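Local coordinates for protein RsfP (Uncultured bacterium, PDB 4GLJ) that binds the dye rhodamine B and probably catalyses the phosphate-dependent cleavage of methylthioadenosine, at residues 180-185 / 223-228; 28-33 / 48-53. All coordinates share one frame; numbering follows the deposited sequence.

Interaction 1: 180-185 / 223-228; sequences STRAES and FDCWHP. With RHB (N-[9-(2-carboxyphenyl)-6-(diethylamino)-3H-xanthen-3-ylidene]-N-ethylethanaminium), chain C.
Ser-185 and Ser-180 meet Asp-224 where the N-terminus of helix 182-190 packs on the loop that follows strand 213-221, whose residues Phe-223 to Cys-225 line a rhodamine B pocket in this phosphorylase-superfamily fold. A capping box opens the helix: Glu-184 N gives its hydrogen to Thr-181 OG1 (3.0 Å), and Thr-181 N returns one to Glu-184 OE1 (3.0 Å). Thr-181 OG1 also bonds Met-117 O of the second subunit, so the cap lies at the subunit interface.

From the first helical turn, Ser-185 OG donates to Asp-224 OD2 at 2.7 Å, reaching it from above the carboxylate plane, 41° out of it. With CG anti to the amide nitrogen (chi1 -160°), the Asp-224 carboxylate stands between helix and dye, and its turn about chi2 (25°) points OD2 at Ser-185 and OD1 at the dye. Ser-180 CB lies 3.4 Å from the same OD2, bringing a carbon rather than a donor. Replacing Asp-224 with an alanine takes the carboxylate away, which would probably leave Ser-185 OG without its acceptor and open a gap beside the dye.

Beyond this bond, Ser-185 CB packs on Trp-226 CB (3.9 Å), while the indole leads away: its NE1 bonds Ser-101 O, and His-227 lies over the ring, with CD2 above the centre. Arg-182 extends alongside the loop and forms a salt bridge with Asp-141 of the second subunit. On the pocket side, Asp-224 OD1 stands 3.4 Å from the xanthene oxygen O1 of rhodamine B.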
ATOM      1  N   SER A 180      -6.831  11.983  -7.192  1.00 25.90           N
ATOM      2  CA  SER A 180      -6.439  12.152  -5.788  1.00 23.27           C
ATOM      3  C   SER A 180      -7.382  13.062  -5.078  1.00 27.54           C
ATOM      4  O   SER A 180      -7.920  14.037  -5.696  1.00 23.73           O
ATOM      5  CB  SER A 180      -5.053  12.815  -5.744  1.00 22.38           C
ATOM      6  OG  SER A 180      -4.103  11.881  -6.245  1.00 26.92           O
ATOM      7  N   THR A 181      -7.558  12.835  -3.775  1.00 24.25           N
ATOM      8  CA  THR A 181      -8.272  13.840  -2.970  1.00 22.48           C
ATOM      9  C   THR A 181      -7.356  15.085  -2.824  1.00 22.92           C
ATOM     10  O   THR A 181      -6.149  14.960  -3.050  1.00 22.14           O
ATOM     11  CB  THR A 181      -8.601  13.303  -1.535  1.00 22.35           C
ATOM     12  OG1 THR A 181      -7.366  13.231  -0.798  1.00 19.31           O
ATOM     13  CG2 THR A 181      -9.284  11.898  -1.551  1.00 20.95           C
ATOM     14  N   ARG A 182      -7.903  16.239  -2.398  1.00 23.31           N
ATOM     15  CA  ARG A 182      -7.055  17.415  -2.178  1.00 23.92           C
ATOM     16  C   ARG A 182      -6.063  17.168  -1.115  1.00 23.91           C
ATOM     17  O   ARG A 182      -4.935  17.667  -1.199  1.00 22.98           O
ATOM     18  CB  ARG A 182      -7.835  18.697  -1.835  1.00 27.41           C
ATOM     19  CG  ARG A 182      -8.759  19.093  -2.953  1.00 35.22           C
ATOM     20  CD  ARG A 182      -9.417  20.408  -2.634  1.00 39.94           C
ATOM     21  NE  ARG A 182     -10.694  20.557  -3.333  1.00 44.99           N
ATOM     22  CZ  ARG A 182     -10.750  20.790  -4.639  1.00 50.16           C
ATOM     23  NH1 ARG A 182      -9.615  20.935  -5.326  1.00 51.94           N
ATOM     24  NH2 ARG A 182     -11.919  20.958  -5.259  1.00 57.79           N
ATOM     25  N   ALA A 183      -6.449  16.465  -0.038  1.00 21.73           N
ATOM     26  CA  ALA A 183      -5.489  16.174   1.042  1.00 23.20           C
ATOM     27  C   ALA A 183      -4.351  15.269   0.566  1.00 22.15           C
ATOM     28  O   ALA A 183      -3.206  15.431   1.021  1.00 23.08           O
ATOM     29  CB  ALA A 183      -6.184  15.529   2.285  1.00 24.38           C
ATOM     30  N   GLU A 184      -4.642  14.339  -0.330  1.00 22.51           N
ATOM     31  CA  GLU A 184      -3.579  13.508  -0.886  1.00 24.87           C
ATOM     32  C   GLU A 184      -2.665  14.352  -1.752  1.00 22.27           C
ATOM     33  O   GLU A 184      -1.438  14.242  -1.592  1.00 23.79           O
ATOM     34  CB  GLU A 184      -4.115  12.323  -1.711  1.00 21.46           C
ATOM     35  CG  GLU A 184      -4.739  11.220  -0.827  1.00 22.32           C
ATOM     36  CD  GLU A 184      -5.730  10.289  -1.561  1.00 25.56           C
ATOM     37  OE1 GLU A 184      -6.040  10.450  -2.827  1.00 23.55           O
ATOM     38  OE2 GLU A 184      -6.173   9.311  -0.870  1.00 25.82           O
ATOM     39  N   SER A 185      -3.244  15.208  -2.599  1.00 22.90           N
ATOM     40  CA  SER A 185      -2.425  16.113  -3.419  1.00 24.53           C
ATOM     41  C   SER A 185      -1.524  16.980  -2.596  1.00 24.85           C
ATOM     42  O   SER A 185      -0.366  17.132  -2.959  1.00 25.19           O
ATOM     43  CB  SER A 185      -3.270  17.033  -4.272  1.00 28.82           C
ATOM     44  OG  SER A 185      -3.926  16.244  -5.152  1.00 32.66           O
ATOM     45  N   PHE A 223      -3.518  20.438 -13.837  1.00 52.27           N
ATOM     46  CA  PHE A 223      -3.127  20.448 -12.454  1.00 57.74           C
ATOM     47  C   PHE A 223      -3.888  19.237 -11.942  1.00 58.88           C
ATOM     48  O   PHE A 223      -4.942  18.860 -12.497  1.00 59.75           O
ATOM     49  CB  PHE A 223      -3.337  21.839 -11.832  1.00 62.90           C
ATOM     50  CG  PHE A 223      -2.430  22.910 -12.421  1.00 65.36           C
ATOM     51  CD1 PHE A 223      -2.957  23.920 -13.277  1.00 62.09           C
ATOM     52  CD2 PHE A 223      -1.025  22.912 -12.136  1.00 61.66           C
ATOM     53  CE1 PHE A 223      -2.110  24.893 -13.820  1.00 61.83           C
ATOM     54  CE2 PHE A 223      -0.188  23.884 -12.674  1.00 57.48           C
ATOM     55  CZ  PHE A 223      -0.724  24.879 -13.504  1.00 59.58           C
ATOM     56  N   ASP A 224      -3.333  18.622 -10.911  1.00118.10           N
ATOM     57  CA  ASP A 224      -4.057  17.634 -10.180  1.00117.74           C
ATOM     58  C   ASP A 224      -5.145  18.542  -9.624  1.00118.63           C
ATOM     59  O   ASP A 224      -5.179  19.743  -9.915  1.00118.49           O
ATOM     60  CB  ASP A 224      -3.153  16.915  -9.189  1.00115.81           C
ATOM     61  CG  ASP A 224      -3.725  15.599  -8.777  1.00115.01           C
ATOM     62  OD1 ASP A 224      -4.535  14.964  -9.500  1.00114.50           O
ATOM     63  OD2 ASP A 224      -3.483  15.219  -7.627  1.00113.88           O
ATOM     64  N   CYS A 225      -6.048  17.924  -8.866  1.00119.79           N
ATOM     65  CA  CYS A 225      -7.172  18.552  -8.137  1.00120.18           C
ATOM     66  C   CYS A 225      -6.844  19.686  -7.130  1.00120.82           C
ATOM     67  O   CYS A 225      -7.768  20.364  -6.671  1.00121.10           O
ATOM     68  CB  CYS A 225      -7.851  17.406  -7.383  1.00119.25           C
ATOM     69  SG  CYS A 225      -6.870  16.732  -6.018  1.00116.60           S
ATOM     70  N   TRP A 226      -5.569  19.876  -6.768  1.00121.16           N
ATOM     71  CA  TRP A 226      -5.167  20.974  -5.871  1.00121.13           C
ATOM     72  C   TRP A 226      -5.508  22.345  -6.446  1.00121.69           C
ATOM     73  O   TRP A 226      -5.195  23.378  -5.854  1.00121.09           O
ATOM     74  CB  TRP A 226      -3.719  20.791  -5.384  1.00120.36           C
ATOM     75  CG  TRP A 226      -2.668  21.199  -6.392  1.00120.30           C
ATOM     76  CD1 TRP A 226      -2.259  20.505  -7.528  1.00120.33           C
ATOM     77  CD2 TRP A 226      -1.858  22.430  -6.392  1.00120.14           C
ATOM     78  NE1 TRP A 226      -1.288  21.201  -8.211  1.00119.88           N
ATOM     79  CE2 TRP A 226      -1.002  22.359  -7.587  1.00119.58           C
ATOM     80  CE3 TRP A 226      -1.766  23.546  -5.560  1.00119.75           C
ATOM     81  CZ2 TRP A 226      -0.105  23.361  -7.906  1.00119.16           C
ATOM     82  CZ3 TRP A 226      -0.853  24.551  -5.895  1.00119.27           C
ATOM     83  CH2 TRP A 226      -0.043  24.458  -7.039  1.00119.30           C
ATOM     84  N   HIS A 227      -6.170  22.330  -7.610  1.00123.08           N
ATOM     85  CA  HIS A 227      -6.736  23.502  -8.290  1.00124.44           C
ATOM     86  C   HIS A 227      -8.240  23.422  -8.485  1.00126.04           C
ATOM     87  O   HIS A 227      -8.724  22.466  -9.103  1.00125.74           O
ATOM     88  CB  HIS A 227      -6.065  23.626  -9.657  1.00124.11           C
ATOM     89  CG  HIS A 227      -4.819  24.482  -9.656  1.00123.64           C
ATOM     90  ND1 HIS A 227      -4.795  25.724 -10.177  1.00123.34           N
ATOM     91  CD2 HIS A 227      -3.532  24.234  -9.178  1.00123.38           C
ATOM     92  CE1 HIS A 227      -3.561  26.246 -10.041  1.00122.94           C
ATOM     93  NE2 HIS A 227      -2.788  25.332  -9.432  1.00123.16           N
ATOM     94  N   PRO A 228      -9.002  24.417  -7.959  1.00128.08           N
ATOM     95  CA  PRO A 228     -10.472  24.477  -8.134  1.00129.41           C
ATOM     96  C   PRO A 228     -10.946  24.671  -9.587  1.00130.66           C
ATOM     97  O   PRO A 228     -11.372  25.773  -9.961  1.00130.34           O
ATOM     98  CB  PRO A 228     -10.889  25.680  -7.265  1.00128.68           C
ATOM     99  CG  PRO A 228      -9.779  25.859  -6.284  1.00127.85           C
ATOM    100  CD  PRO A 228      -8.529  25.454  -7.017  1.00127.78           C
TER
HETATM  101  O2  RHB C 302      -6.765  17.222 -15.772  0.50 63.09           O
HETATM  102  C26 RHB C 302      -7.402  17.110 -16.844  0.50 65.11           C
HETATM  103  C19 RHB C 302      -7.423  15.733 -17.451  0.50 64.06           C
HETATM  104  C14 RHB C 302      -7.015  14.681 -16.672  0.50 59.19           C
HETATM  105  C15 RHB C 302      -7.020  13.392 -17.191  0.50 64.93           C
HETATM  106  C16 RHB C 302      -7.397  13.144 -18.506  0.50 65.51           C
HETATM  107  C17 RHB C 302      -7.794  14.208 -19.307  0.50 61.93           C
HETATM  108  C18 RHB C 302      -7.796  15.492 -18.773  0.50 65.50           C
HETATM  109  C9  RHB C 302      -6.644  14.886 -15.251  0.50 58.60           C
HETATM  110  C8  RHB C 302      -7.424  15.815 -14.408  0.50 57.97           C
HETATM  111  C13 RHB C 302      -8.464  16.515 -15.005  0.50 61.82           C
HETATM  112  C12 RHB C 302      -9.205  17.416 -14.260  0.50 61.49           C
HETATM  113  C11 RHB C 302      -8.926  17.620 -12.913  0.50 64.70           C
HETATM  114  N1  RHB C 302      -9.751  18.561 -12.237  0.50 63.57           N
HETATM  115  C35 RHB C 302     -11.174  18.176 -12.343  0.50 65.86           C
HETATM  116  C36 RHB C 302     -11.922  19.043 -13.338  0.50 68.16           C
HETATM  117  C22 RHB C 302      -9.407  18.736 -10.808  0.50 64.31           C
HETATM  118  C23 RHB C 302     -10.664  18.816  -9.958  0.50 55.15           C
HETATM  119  C10 RHB C 302      -7.868  16.904 -12.309  0.50 63.59           C
HETATM  120  C7  RHB C 302      -7.101  15.978 -13.055  0.50 61.12           C
HETATM  121  O1  RHB C 302      -6.033  15.254 -12.498  0.50 55.99           O
HETATM  122  C1  RHB C 302      -5.270  14.343 -13.243  0.50 55.68           C
HETATM  123  C2  RHB C 302      -5.546  14.132 -14.609  0.50 57.28           C
HETATM  124  C6  RHB C 302      -4.211  13.610 -12.681  0.50 49.32           C
HETATM  125  C5  RHB C 302      -3.504  12.723 -13.517  0.50 46.78           C
HETATM  126  C4  RHB C 302      -3.782  12.537 -14.858  0.50 47.50           C
HETATM  127  C3  RHB C 302      -4.822  13.249 -15.409  0.50 57.06           C
HETATM  128  N2  RHB C 302      -2.502  11.923 -13.006  0.50 40.73           N
HETATM  129  C24 RHB C 302      -3.028  11.662 -11.683  0.50 41.44           C
HETATM  130  C25 RHB C 302      -2.940  10.178 -11.474  0.50 36.24           C
HETATM  131  C33 RHB C 302      -2.660  10.613 -13.643  0.50 37.67           C
HETATM  132  C34 RHB C 302      -2.335  10.673 -15.128  0.50 35.99           C
HETATM  133  O3  RHB C 302      -7.960  18.101 -17.394  0.50 61.54           O

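Interaction 2: 28-33 / 48-53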
ATOM      1  N   GLN A  28       1.771   6.618 -36.004  1.00 63.31           N
ATOM      2  CA  GLN A  28       1.541   6.909 -37.444  1.00 71.13           C
ATOM      3  C   GLN A  28       2.784   6.951 -38.373  1.00 71.41           C
ATOM      4  O   GLN A  28       2.749   6.399 -39.482  1.00 73.90           O
ATOM      5  CB  GLN A  28       0.767   8.238 -37.570  1.00 76.36           C
ATOM      6  CG  GLN A  28       0.523   8.767 -38.984  1.00 85.92           C
ATOM      7  CD  GLN A  28      -0.689   8.135 -39.647  1.00 90.47           C
ATOM      8  OE1 GLN A  28      -0.954   6.943 -39.475  1.00 92.01           O
ATOM      9  NE2 GLN A  28      -1.434   8.931 -40.407  1.00 94.82           N
ATOM     10  N   ALA A  29       3.869   7.599 -37.945  1.00 68.94           N
ATOM     11  CA  ALA A  29       5.005   7.814 -38.849  1.00 68.12           C
ATOM     12  C   ALA A  29       5.883   6.559 -39.164  1.00 64.59           C
ATOM     13  O   ALA A  29       6.645   6.566 -40.137  1.00 64.37           O
ATOM     14  CB  ALA A  29       5.855   8.993 -38.377  1.00 68.81           C
ATOM     15  N   LEU A  30       5.773   5.477 -38.386  1.00 57.84           N
ATOM     16  CA  LEU A  30       6.611   4.298 -38.692  1.00 54.68           C
ATOM     17  C   LEU A  30       6.290   3.727 -40.060  1.00 53.59           C
ATOM     18  O   LEU A  30       5.119   3.635 -40.435  1.00 52.71           O
ATOM     19  CB  LEU A  30       6.450   3.192 -37.655  1.00 51.71           C
ATOM     20  CG  LEU A  30       6.697   3.554 -36.191  1.00 51.22           C
ATOM     21  CD1 LEU A  30       6.206   2.387 -35.309  1.00 52.14           C
ATOM     22  CD2 LEU A  30       8.163   3.879 -35.931  1.00 48.88           C
ATOM     23  N   THR A  31       7.329   3.331 -40.783  1.00 50.52           N
ATOM     24  CA  THR A  31       7.169   2.617 -42.041  1.00 51.07           C
ATOM     25  C   THR A  31       7.297   1.104 -41.893  1.00 49.73           C
ATOM     26  O   THR A  31       7.914   0.607 -40.922  1.00 47.82           O
ATOM     27  CB  THR A  31       8.224   3.082 -43.063  1.00 53.43           C
ATOM     28  OG1 THR A  31       9.530   2.768 -42.557  1.00 53.69           O
ATOM     29  CG2 THR A  31       8.110   4.592 -43.291  1.00 54.99           C
ATOM     30  N   ASN A  32       6.734   0.379 -42.872  1.00 50.04           N
ATOM     31  CA  ASN A  32       6.662  -1.084 -42.882  1.00 50.16           C
ATOM     32  C   ASN A  32       6.178  -1.606 -41.527  1.00 47.71           C
ATOM     33  O   ASN A  32       6.766  -2.565 -40.972  1.00 46.24           O
ATOM     34  CB  ASN A  32       7.994  -1.728 -43.281  1.00 52.03           C
ATOM     35  CG  ASN A  32       8.307  -1.535 -44.776  1.00 57.77           C
ATOM     36  OD1 ASN A  32       7.587  -2.019 -45.664  1.00 62.79           O
ATOM     37  ND2 ASN A  32       9.372  -0.807 -45.056  1.00 58.94           N
ATOM     38  N   LYS A  33       5.124  -0.969 -41.005  1.00 47.07           N
ATOM     39  CA  LYS A  33       4.477  -1.409 -39.766  1.00 47.87           C
ATOM     40  C   LYS A  33       4.125  -2.879 -39.884  1.00 49.22           C
ATOM     41  O   LYS A  33       3.734  -3.368 -40.978  1.00 48.54           O
ATOM     42  CB  LYS A  33       3.212  -0.612 -39.483  1.00 51.85           C
ATOM     43  CG  LYS A  33       3.443   0.828 -39.042  1.00 57.47           C
ATOM     44  CD  LYS A  33       2.088   1.503 -38.800  1.00 61.95           C
ATOM     45  CE  LYS A  33       2.216   3.013 -38.673  1.00 63.16           C
ATOM     46  NZ  LYS A  33       2.573   3.583 -39.992  1.00 65.30           N
ATOM     47  N   ASP A  48      -0.900  -6.350 -29.258  1.00 37.46           N
ATOM     48  CA  ASP A  48       0.177  -6.729 -30.172  1.00 38.49           C
ATOM     49  C   ASP A  48       1.194  -5.590 -30.228  1.00 37.36           C
ATOM     50  O   ASP A  48       0.823  -4.436 -30.218  1.00 37.93           O
ATOM     51  CB  ASP A  48      -0.390  -6.970 -31.572  1.00 42.27           C
ATOM     52  CG  ASP A  48      -1.292  -8.191 -31.644  1.00 46.70           C
ATOM     53  OD1 ASP A  48      -1.304  -9.027 -30.706  1.00 51.33           O
ATOM     54  OD2 ASP A  48      -1.994  -8.330 -32.646  1.00 50.74           O
ATOM     55  N   ILE A  49       2.473  -5.910 -30.148  1.00 36.07           N
ATOM     56  CA  ILE A  49       3.501  -4.925 -30.306  1.00 34.63           C
ATOM     57  C   ILE A  49       3.671  -4.568 -31.799  1.00 36.27           C
ATOM     58  O   ILE A  49       3.740  -5.459 -32.681  1.00 37.05           O
ATOM     59  CB  ILE A  49       4.757  -5.465 -29.635  1.00 36.37           C
ATOM     60  CG1 ILE A  49       4.529  -5.406 -28.108  1.00 35.09           C
ATOM     61  CG2 ILE A  49       6.007  -4.675 -30.022  1.00 37.62           C
ATOM     62  CD1 ILE A  49       5.326  -6.460 -27.405  1.00 38.18           C
ATOM     63  N   VAL A  50       3.627  -3.268 -32.090  1.00 35.35           N
ATOM     64  CA  VAL A  50       3.872  -2.790 -33.472  1.00 35.49           C
ATOM     65  C   VAL A  50       5.380  -2.490 -33.699  1.00 35.01           C
ATOM     66  O   VAL A  50       6.032  -1.789 -32.914  1.00 34.53           O
ATOM     67  CB  VAL A  50       3.050  -1.539 -33.864  1.00 36.22           C
ATOM     68  CG1 VAL A  50       3.386  -1.099 -35.305  1.00 37.21           C
ATOM     69  CG2 VAL A  50       1.545  -1.804 -33.829  1.00 37.48           C
ATOM     70  N   LEU A  51       5.929  -3.077 -34.747  1.00 36.99           N
ATOM     71  CA  LEU A  51       7.305  -2.808 -35.181  1.00 39.18           C
ATOM     72  C   LEU A  51       7.290  -2.011 -36.474  1.00 39.58           C
ATOM     73  O   LEU A  51       6.515  -2.274 -37.388  1.00 39.59           O
ATOM     74  CB  LEU A  51       8.124  -4.092 -35.358  1.00 41.96           C
ATOM     75  CG  LEU A  51       8.260  -4.892 -34.053  1.00 40.50           C
ATOM     76  CD1 LEU A  51       8.530  -6.345 -34.393  1.00 47.90           C
ATOM     77  CD2 LEU A  51       9.377  -4.337 -33.211  1.00 38.12           C
ATOM     78  N   GLY A  52       8.159  -1.017 -36.535  1.00 40.11           N
ATOM     79  CA  GLY A  52       8.250  -0.217 -37.736  1.00 40.46           C
ATOM     80  C   GLY A  52       9.564   0.521 -37.677  1.00 41.52           C
ATOM     81  O   GLY A  52      10.272   0.440 -36.657  1.00 40.73           O
ATOM     82  N   GLU A  53       9.877   1.222 -38.766  1.00 43.29           N
ATOM     83  CA  GLU A  53      11.111   1.996 -38.876  1.00 44.82           C
ATOM     84  C   GLU A  53      10.792   3.479 -38.897  1.00 45.11           C
ATOM     85  O   GLU A  53       9.875   3.926 -39.569  1.00 44.19           O
ATOM     86  CB  GLU A  53      11.948   1.584 -40.109  1.00 46.08           C
ATOM     87  CG  GLU A  53      12.752   0.303 -39.862  1.00 46.75           C
ATOM     88  CD  GLU A  53      11.861  -0.950 -39.877  1.00 47.79           C
ATOM     89  OE1 GLU A  53      10.922  -1.000 -40.725  1.00 44.85           O
ATOM     90  OE2 GLU A  53      12.105  -1.874 -39.048  1.00 47.13           O
TER
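The carbonyl of Glu-53 is the flat group at the centre, and Glu-53 O is met twice by Thr-31: Thr-31 N donates in the carbonyl plane, on a lone pair (2.9 Å), while Thr-31 OG1 donates to the same Glu-53 O from above the plane (3.2 Å). With Glu-53 N returning a bond to Thr-31 O (3.0 Å), this is a hydrogen-bonded antiparallel pair, just ahead of strand 33-36 and at the end of the meander 33-36, 49-54 and 57-63. A chi1 of 62° sets Thr-31 OG1 between its own N and carbonyl carbon, over the neighbouring strand, where the two side chains cross at about a right angle. The Glu-53 carboxylate turns to Arg-34 and Thr-58, a salt bridge and a hydrogen bond at OE2.

Gly-52 admits the loop closely: Leu-30 CB sits 3.9 Å from Gly-52 CA, where a CB on Gly-52 would collide with it. Farther along, Lys-33 CA makes a CA-H...O contact with Leu-51 O (3.2 Å) as the chain turns its corner at Asn-32. The Lys-33 chain folds back over its own loop: NZ donates to Gln-28 O from above that carbonyl's plane, and to Leu-30 O within its plane at 2.6 Å.

Interaction 2 closes before interaction 1 opens, and the two lie on opposite sides of the chain's centre, their own centres 38 Å apart and their nearest atoms about 27 Å apart. Both attach to the same mixed beta-sheet. Residues 28-33 lead into strand 33-36 and 48-53 lie largely on strand 49-54, its antiparallel neighbour, whereas the loop 223-228 follows strand 213-221, and segment 180-185 leads into helix 182-190 after strand 169-173. Interaction 1 combines a rhodamine B pocket with a subunit interface; interaction 2 touches no other chain of the assembly and belongs to the periphery of the beta-sheet. All four segments fall within the phosphorylase-superfamily region, without direct contact between the two sites.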